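Local coordinates for protein A49R (Vaccinia virus, PDB 4D5T) that inhibits host NF-kappa-B activation by interacting with the host protein BTRC, which lowers ubiquitination of the inhibitor NFKBIA and retains p65/RELA in the cytoplasm, at residues I80-I83 / V84-M88; L105-I108 / M109-P112; Q67-L70 / I71-L74; D130-Q133 / V134-N138. All coordinates share one frame; numbering follows the deposited sequence. Where two conformers were deposited one is given.

All four contacts are local, in a single chain of eight helices. Contact 2, where helix 95-109 ends, is the buried one; contacts 1 and 3 lie at the surface on helices 76-87 and 64-72, and contact 4, at the start of helix 132-150, is partly buried. Contact 2 touches both surface contacts: Ile108 meets Ile83 of contact 1, and Tyr107 meets Gln67 and Ile71 of contact 3. Contact 4 touches no other; the nearest centre, that of contact 1, is about 20 Å away. Backbone bonds and aliphatic packing dominate contact 1; contact 2 adds a ring beside an amide and an N-cap, contact 3 a serine hydroxyl and a water, contact 4 side-chain hydrogen bonds.

Contact 1: residues I80-I83 / V84-M88; sequences IDCI and VNKFM
Cys82 and Lys86 sit one turn apart on the same side of helix 76-87, and the lysine begins its course over the backbone of the cysteine, its CG standing 3.3 Å from Cys82 O. With CG beside the backbone N (chi1 -66°) and a bend at chi2, the Lys86 chain then runs straight and carries NZ away to a salt bridge with Asp100. A second pair, Ile80 and Val84, meets more loosely through one methyl each, CG2 of Ile80 lying 4.3 Å from CG2 of Val84. That same Val84 methyl rests 3.4 Å from Ile80 O, close to the hydrogen bond that Val84 N makes to this oxygen at 2.9 Å. Ile83 O accepts from Phe87 N in the next turn, and CB of Phe87 approaches this oxygen to 3.3 Å before the ring turns away to meet Phe90 edge-to-face. Ile83 and Phe87 both reach helix 112-126, whereas Cys82 and Lys86 touch helix 95-109. The arrangement is that of a regular alpha-helix with i to i+4 bonding, one member of the helical bundle of a Bcl-2-like fold.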
# COMPACT_ATOMS: atom_id res chain seq x y z
N ILE A 80 0.46 13.77 12.31
CA ILE A 80 -0.48 14.54 11.48
C ILE A 80 0.21 15.04 10.25
O ILE A 80 -0.33 14.93 9.15
CB ILE A 80 -1.05 15.73 12.25
CG1 ILE A 80 -2.02 15.21 13.32
CG2 ILE A 80 -1.79 16.65 11.32
CD1 ILE A 80 -2.42 16.25 14.37
N ASP A 81 1.41 15.55 10.42
CA ASP A 81 2.19 16.00 9.27
C ASP A 81 2.42 14.86 8.28
O ASP A 81 2.26 15.02 7.09
CB ASP A 81 3.53 16.49 9.72
CG ASP A 81 4.32 17.14 8.57
OD1 ASP A 81 4.03 18.28 8.19
OD2 ASP A 81 5.28 16.52 8.09
N CYS A 82 2.84 13.67 8.80
CA CYS A 82 3.01 12.51 7.93
C CYS A 82 1.75 12.10 7.17
O CYS A 82 1.77 11.94 5.93
CB CYS A 82 3.45 11.36 8.76
SG CYS A 82 3.67 9.88 7.83
N ILE A 83 0.64 12.02 7.88
CA ILE A 83 -0.67 11.65 7.26
C ILE A 83 -1.08 12.59 6.19
O ILE A 83 -1.31 12.18 5.04
CB ILE A 83 -1.81 11.58 8.29
CG1 ILE A 83 -1.60 10.35 9.13
CG2 ILE A 83 -3.17 11.54 7.56
CD1 ILE A 83 -2.50 10.28 10.34
N VAL A 84 -1.05 13.88 6.49
CA VAL A 84 -1.41 14.86 5.48
C VAL A 84 -0.48 14.84 4.31
O VAL A 84 -0.94 14.90 3.16
CB VAL A 84 -1.53 16.28 6.10
CG1 VAL A 84 -1.82 17.31 5.08
CG2 VAL A 84 -2.65 16.30 7.15
N ASN A 85 0.83 14.78 4.56
CA ASN A 85 1.84 14.71 3.46
C ASN A 85 1.61 13.50 2.57
O ASN A 85 1.56 13.63 1.38
CB ASN A 85 3.25 14.65 4.09
CG ASN A 85 4.38 14.50 3.06
OD1 ASN A 85 4.55 13.47 2.43
ND2 ASN A 85 5.19 15.51 2.94
N LYS A 86 1.45 12.31 3.15
CA LYS A 86 1.36 11.10 2.31
C LYS A 86 -0.00 11.03 1.57
O LYS A 86 -0.07 10.64 0.41
CB LYS A 86 1.48 9.85 3.14
CG LYS A 86 2.84 9.60 3.82
CD LYS A 86 4.02 9.59 2.90
CE LYS A 86 5.26 9.13 3.63
NZ LYS A 86 6.43 9.14 2.73
N PHE A 87 -1.06 11.51 2.23
CA PHE A 87 -2.42 11.50 1.62
C PHE A 87 -2.51 12.18 0.34
O PHE A 87 -3.18 11.66 -0.57
CB PHE A 87 -3.50 12.06 2.53
CG PHE A 87 -4.79 11.31 2.38
CD1 PHE A 87 -5.58 11.66 1.30
CD2 PHE A 87 -5.12 10.26 3.12
CE1 PHE A 87 -6.76 11.02 1.06
CE2 PHE A 87 -6.30 9.57 2.87
CZ PHE A 87 -7.10 9.95 1.83
N MET A 88 -1.79 13.28 0.17
CA MET A 88 -1.90 14.00 -1.06
C MET A 88 -1.48 13.15 -2.30
O MET A 88 -1.92 13.48 -3.37
CB MET A 88 -1.14 15.33 -1.04
CG MET A 88 -1.59 16.31 0.04
SD MET A 88 -3.38 16.51 0.28
CE MET A 88 -3.57 17.22 1.90

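Contact 2: residues L105-I108 / M109-P112; sequences LKYI and MNNP
The backbone from Leu105 to Asn111 runs out of alpha-helix: Met109 N still bonds to Leu105 O at 2.8 Å, but Asn110 N bonds to Lys106 O and, weakly, to Tyr107 O, and Asn111 N bonds to Ile108 O, three residues back. This is the C-terminal end of helix 95-109 in the Bcl-2-like bundle, followed at once by helix 112-126, whose N-cap, Asn111, accepts from Phe114 N through OD1. Met109 folds back on the last turn. Bent at both chi2 and chi3 (-59° and 88°), its chain brings the terminal CE within 3.7 Å of Ile108 CG2, while its CG lies 3.3 Å from Leu105 O. This sulfur-bearing chain packs on Ala119 and Leu122 of helix 112-126 as well as on Ile40. On another side of the helix, Tyr107 and Asn110 run side by side in the same direction, ring and amide planes 62° apart. Both groups also meet Tyr58: the phenol OH of that residue accepts from Asn110 ND2, and its ring lies against that of Tyr107. Within the turn itself, Asn110 ND2 lies at the edge of the Tyr107 ring, near its plane, 4.1 Å from CD1.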
# COMPACT_ATOMS: atom_id res chain seq x y z
N LEU A 105 0.87 4.39 5.83
CA LEU A 105 -0.35 4.41 6.62
C LEU A 105 -0.50 3.08 7.38
O LEU A 105 -0.97 3.04 8.53
CB LEU A 105 -1.61 4.73 5.77
CG LEU A 105 -1.57 6.18 5.23
CD1 LEU A 105 -2.70 6.42 4.26
CD2 LEU A 105 -1.61 7.26 6.25
N LYS A 106 -0.18 1.95 6.75
CA LYS A 106 -0.20 0.65 7.41
C LYS A 106 0.78 0.63 8.58
O LYS A 106 0.41 0.21 9.69
CB LYS A 106 0.09 -0.49 6.41
CG LYS A 106 0.11 -1.85 7.09
CD LYS A 106 0.13 -3.00 6.12
CE LYS A 106 0.25 -4.28 6.97
NZ LYS A 106 -0.05 -5.50 6.25
N TYR A 107 1.98 1.19 8.41
CA TYR A 107 2.89 1.25 9.57
C TYR A 107 2.29 2.05 10.72
O TYR A 107 2.46 1.72 11.92
CB TYR A 107 4.24 1.87 9.22
CG TYR A 107 5.07 1.18 8.20
CD1 TYR A 107 5.25 -0.22 8.19
CD2 TYR A 107 5.81 1.93 7.29
CE1 TYR A 107 6.04 -0.84 7.23
CE2 TYR A 107 6.59 1.31 6.33
CZ TYR A 107 6.73 -0.07 6.33
OH TYR A 107 7.58 -0.63 5.43
N ILE A 108 1.66 3.17 10.39
CA ILE A 108 1.10 4.08 11.39
C ILE A 108 -0.06 3.41 12.10
O ILE A 108 -0.15 3.46 13.35
CB ILE A 108 0.65 5.41 10.79
CG1 ILE A 108 1.86 6.20 10.27
CG2 ILE A 108 -0.12 6.24 11.84
CD1 ILE A 108 1.43 7.45 9.57
N MET A 109 -0.89 2.68 11.35
CA MET A 109 -1.99 1.89 11.95
C MET A 109 -1.53 0.65 12.73
O MET A 109 -2.28 0.10 13.53
CB MET A 109 -3.02 1.47 10.90
CG MET A 109 -3.80 2.62 10.25
SD MET A 109 -4.75 3.67 11.32
CE MET A 109 -3.60 4.91 11.79
N ASN A 110 -0.28 0.23 12.55
CA ASN A 110 0.36 -0.83 13.42
C ASN A 110 0.62 -0.33 14.85
O ASN A 110 0.95 -1.12 15.70
CB ASN A 110 1.70 -1.36 12.82
CG ASN A 110 1.55 -2.15 11.50
OD1 ASN A 110 0.50 -2.69 11.18
ND2 ASN A 110 2.66 -2.22 10.72
N ASN A 111 0.50 0.99 15.09
CA ASN A 111 0.65 1.63 16.44
C ASN A 111 -0.75 1.79 17.04
O ASN A 111 -1.54 2.58 16.58
CB ASN A 111 1.35 2.99 16.30
CG ASN A 111 1.54 3.74 17.60
OD1 ASN A 111 0.57 4.17 18.26
ND2 ASN A 111 2.80 3.85 18.03
N PRO A 112 -1.07 1.04 18.10
CA PRO A 112 -2.45 1.07 18.63
C PRO A 112 -3.01 2.43 19.11
O PRO A 112 -4.22 2.68 18.95
CB PRO A 112 -2.39 0.16 19.84
CG PRO A 112 -1.24 -0.74 19.60
CD PRO A 112 -0.24 0.03 18.77

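Contact 3: residues Q67-L70 / I71-L74; sequences QTEL and INSL
Ser73 OG occupies the crowded position between its own backbone N and carbonyl carbon (chi1 75°), turning the hydroxyl back to Leu70 O. The hydroxyl donates to that oxygen at 2.5 Å, a doubtfully short distance, in the carbonyl plane and on a lone pair. Ser73 N bonds to the same acceptor at 3.0 Å from above the plane, so one carbonyl in the last turn of the helix is gripped by two donors that approach differently. Leu74 follows with its CG 3.6 Å from Leu70 O, and its CD1 meets Leu70 CD2 at 4.2 Å, an aliphatic flank beside the polar grip. Asn72 folds over the preceding turn: its CG lies 3.3 Å from Thr68 O. A water donates both to Asn72 OD1, at 2.8 Å, and to Thr68 O, joining side chain to backbone. Glu69 crosses nearby, its carboxylate steeply inclined to the Asn72 amide, with 4.1 Å between Glu69 OE2 and Asn72 ND2. Ile71 lays CG1 and CD1 against Gln67 O. This final turn of helix 64-72 sits at the surface of the Bcl-2-like bundle, where Gln67 and Ile71 bear on Tyr107 of helix 95-109, just before the chain passes into helix 76-87.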
# COMPACT_ATOMS: atom_id res chain seq x y z
N GLN A 67 10.34 0.51 11.37
CA GLN A 67 9.41 1.64 11.19
C GLN A 67 8.51 1.79 12.39
O GLN A 67 8.10 2.90 12.70
CB GLN A 67 8.61 1.53 9.88
CG GLN A 67 9.44 1.47 8.60
CD GLN A 67 10.14 2.77 8.22
OE1 GLN A 67 10.18 3.73 8.97
NE2 GLN A 67 10.83 2.75 7.12
N THR A 68 8.21 0.69 13.06
CA THR A 68 7.48 0.65 14.32
C THR A 68 8.18 1.42 15.43
O THR A 68 7.54 2.19 16.14
CB THR A 68 7.35 -0.82 14.80
OG1 THR A 68 6.50 -1.53 13.91
CG2 THR A 68 6.82 -0.93 16.23
N GLU A 69 9.48 1.17 15.57
CA GLU A 69 10.32 1.89 16.53
C GLU A 69 10.35 3.38 16.15
O GLU A 69 10.12 4.27 16.96
CB GLU A 69 11.77 1.33 16.56
CG GLU A 69 12.05 0.07 17.38
CD GLU A 69 11.37 0.04 18.72
OE1 GLU A 69 11.84 0.73 19.65
OE2 GLU A 69 10.35 -0.68 18.82
N LEU A 70 10.55 3.65 14.87
CA LEU A 70 10.56 5.04 14.42
C LEU A 70 9.22 5.76 14.72
O LEU A 70 9.20 6.86 15.31
CB LEU A 70 10.88 5.11 12.92
CG LEU A 70 11.06 6.48 12.28
CD1 LEU A 70 11.91 6.41 11.01
CD2 LEU A 70 9.73 7.08 11.89
N ILE A 71 8.13 5.14 14.34
CA ILE A 71 6.81 5.73 14.55
C ILE A 71 6.48 5.92 16.03
O ILE A 71 5.88 6.93 16.39
CB ILE A 71 5.74 4.89 13.83
CG1 ILE A 71 5.77 5.23 12.33
CG2 ILE A 71 4.35 5.21 14.34
CD1 ILE A 71 5.30 4.11 11.47
N ASN A 72 6.94 4.99 16.88
CA ASN A 72 6.88 5.16 18.34
C ASN A 72 7.57 6.39 18.88
O ASN A 72 7.19 6.88 19.93
CB ASN A 72 7.55 4.01 19.08
CG ASN A 72 6.65 2.83 19.26
OD1 ASN A 72 5.48 2.86 18.84
ND2 ASN A 72 7.18 1.76 19.85
N SER A 73 8.62 6.84 18.22
CA SER A 73 9.35 8.03 18.65
C SER A 73 8.63 9.32 18.22
O SER A 73 8.99 10.38 18.65
CB SER A 73 10.76 8.00 18.08
OG SER A 73 10.77 8.32 16.69
N LEU A 74 7.59 9.23 17.40
CA LEU A 74 6.94 10.45 16.90
C LEU A 74 5.84 10.95 17.81
O LEU A 74 5.17 10.17 18.46
CB LEU A 74 6.34 10.20 15.53
CG LEU A 74 7.31 9.74 14.43
CD1 LEU A 74 6.57 9.58 13.11
CD2 LEU A 74 8.50 10.67 14.28
O HOH W 1 4.69 2.16 16.27

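Contact 4: residues D130-Q133 / V134-N138; sequences DIKQ and VIREN. With SO4 (sulfate ion), chain I.
Ile131, just before the helix, and Ile135 form the close-packed side: the two CD1 methyls meet at 3.8 Å, and Ile135 CG1 lies 3.3 Å from Ile131 O, the acceptor of Ile135 N. Both isoleucines are buried. The outer side is polar, and there Gln133 links two neighbours through opposite ends of one amide. Its OE1 accepts from Arg136 NH1 at 2.9 Å, with the N-H on a lone pair in the carbonyl plane and the oxygen in the guanidinium plane. Its NE2 donates to Glu137 OE1, also at 2.9 Å, but reaches that oxygen from above the carboxylate plane. CG anti to the backbone N (chi1 172°) and a bend at chi2 place the amide between the two charged groups, where it would be held in one flip. The guanidinium has Lys132 O over one face, offset toward its rim, and is anchored by a salt bridge from NE to Glu25. Lys132 crosses Arg136 obliquely and, bent at chi3, carries NZ away to hydrogen-bond Ile27 O and, at 2.6 Å, O3 of a sulfate probably taken from the crystallisation liquor; Asn29 N binds the same ion. At the bundle side, Ile131 packs on Ile36 of helix 29-40 and on Ile98, Val134 also meets Ile98, and Ile135 rests on Leu95, so that helix 132-150 starts against helices 29-40 and 95-109.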
# COMPACT_ATOMS: atom_id res chain seq x y z
N ASP A 130 -9.59 7.96 -6.30
CA ASP A 130 -9.83 7.35 -7.60
C ASP A 130 -8.51 7.12 -8.31
O ASP A 130 -8.04 7.92 -9.10
CB ASP A 130 -10.74 8.24 -8.40
CG ASP A 130 -11.00 7.70 -9.80
OD1 ASP A 130 -10.71 6.45 -10.06
OD2 ASP A 130 -11.49 8.61 -10.55
N ILE A 131 -7.90 6.01 -8.05
CA ILE A 131 -6.54 5.73 -8.51
C ILE A 131 -6.40 4.67 -9.59
O ILE A 131 -5.29 4.18 -9.86
CB ILE A 131 -5.57 5.43 -7.31
CG1 ILE A 131 -5.94 4.15 -6.51
CG2 ILE A 131 -5.48 6.63 -6.37
CD1 ILE A 131 -4.85 3.70 -5.53
N LYS A 132 -7.49 4.13 -10.09
CA LYS A 132 -7.41 3.05 -11.06
C LYS A 132 -6.51 3.45 -12.31
O LYS A 132 -5.73 2.62 -12.76
CB LYS A 132 -8.82 2.57 -11.52
CG LYS A 132 -9.52 1.68 -10.48
CD LYS A 132 -10.98 1.30 -10.79
CE LYS A 132 -11.12 0.29 -11.87
NZ LYS A 132 -12.53 -0.18 -11.90
N GLN A 133 -6.61 4.67 -12.84
CA GLN A 133 -5.80 5.05 -13.99
C GLN A 133 -4.33 5.15 -13.67
O GLN A 133 -3.49 4.72 -14.46
CB GLN A 133 -6.27 6.35 -14.59
CG GLN A 133 -5.34 6.88 -15.66
CD GLN A 133 -5.25 6.01 -16.90
OE1 GLN A 133 -6.09 5.14 -17.15
NE2 GLN A 133 -4.20 6.24 -17.69
N VAL A 134 -4.03 5.63 -12.47
CA VAL A 134 -2.64 5.69 -12.08
C VAL A 134 -2.09 4.26 -11.89
O VAL A 134 -0.94 4.02 -12.19
CB VAL A 134 -2.49 6.51 -10.78
CG1 VAL A 134 -1.05 6.72 -10.51
CG2 VAL A 134 -3.11 7.85 -11.00
N ILE A 135 -2.89 3.32 -11.40
CA ILE A 135 -2.41 1.92 -11.29
C ILE A 135 -2.13 1.37 -12.75
O ILE A 135 -1.07 0.85 -13.00
CB ILE A 135 -3.41 1.04 -10.53
CG1 ILE A 135 -3.48 1.49 -9.02
CG2 ILE A 135 -3.07 -0.46 -10.51
CD1 ILE A 135 -4.63 0.96 -8.20
N ARG A 136 -3.11 1.53 -13.64
CA ARG A 136 -3.04 1.00 -15.01
C ARG A 136 -1.79 1.48 -15.71
O ARG A 136 -1.12 0.74 -16.39
CB ARG A 136 -4.09 1.67 -15.93
CG ARG A 136 -5.41 1.03 -16.03
CD ARG A 136 -6.40 1.69 -17.01
NE ARG A 136 -7.69 1.47 -16.38
CZ ARG A 136 -8.48 2.36 -15.79
NH1 ARG A 136 -8.24 3.67 -15.80
NH2 ARG A 136 -9.63 1.92 -15.25
N GLU A 137 -1.59 2.78 -15.63
CA GLU A 137 -0.56 3.41 -16.38
C GLU A 137 0.86 3.06 -15.88
O GLU A 137 1.81 3.17 -16.65
CB GLU A 137 -0.86 4.91 -16.37
CG GLU A 137 -0.10 5.77 -17.36
CD GLU A 137 -0.67 7.16 -17.63
OE1 GLU A 137 -1.75 7.64 -17.15
OE2 GLU A 137 0.01 7.77 -18.45
N ASN A 138 0.99 2.74 -14.60
CA ASN A 138 2.29 2.68 -13.98
C ASN A 138 2.69 1.37 -13.28
O ASN A 138 3.85 1.22 -12.91
CB ASN A 138 2.40 3.82 -12.95
CG ASN A 138 2.30 5.18 -13.55
OD1 ASN A 138 3.20 5.60 -14.30
ND2 ASN A 138 1.13 5.84 -13.36
S SO4 I . -15.39 2.21 -11.56
O1 SO4 I . -16.12 1.47 -10.50
O2 SO4 I . -15.85 1.91 -12.92
O3 SO4 I . -14.00 1.90 -11.41
O4 SO4 I . -15.59 3.65 -11.34
O HOH W 2 -6.55 7.51 -11.40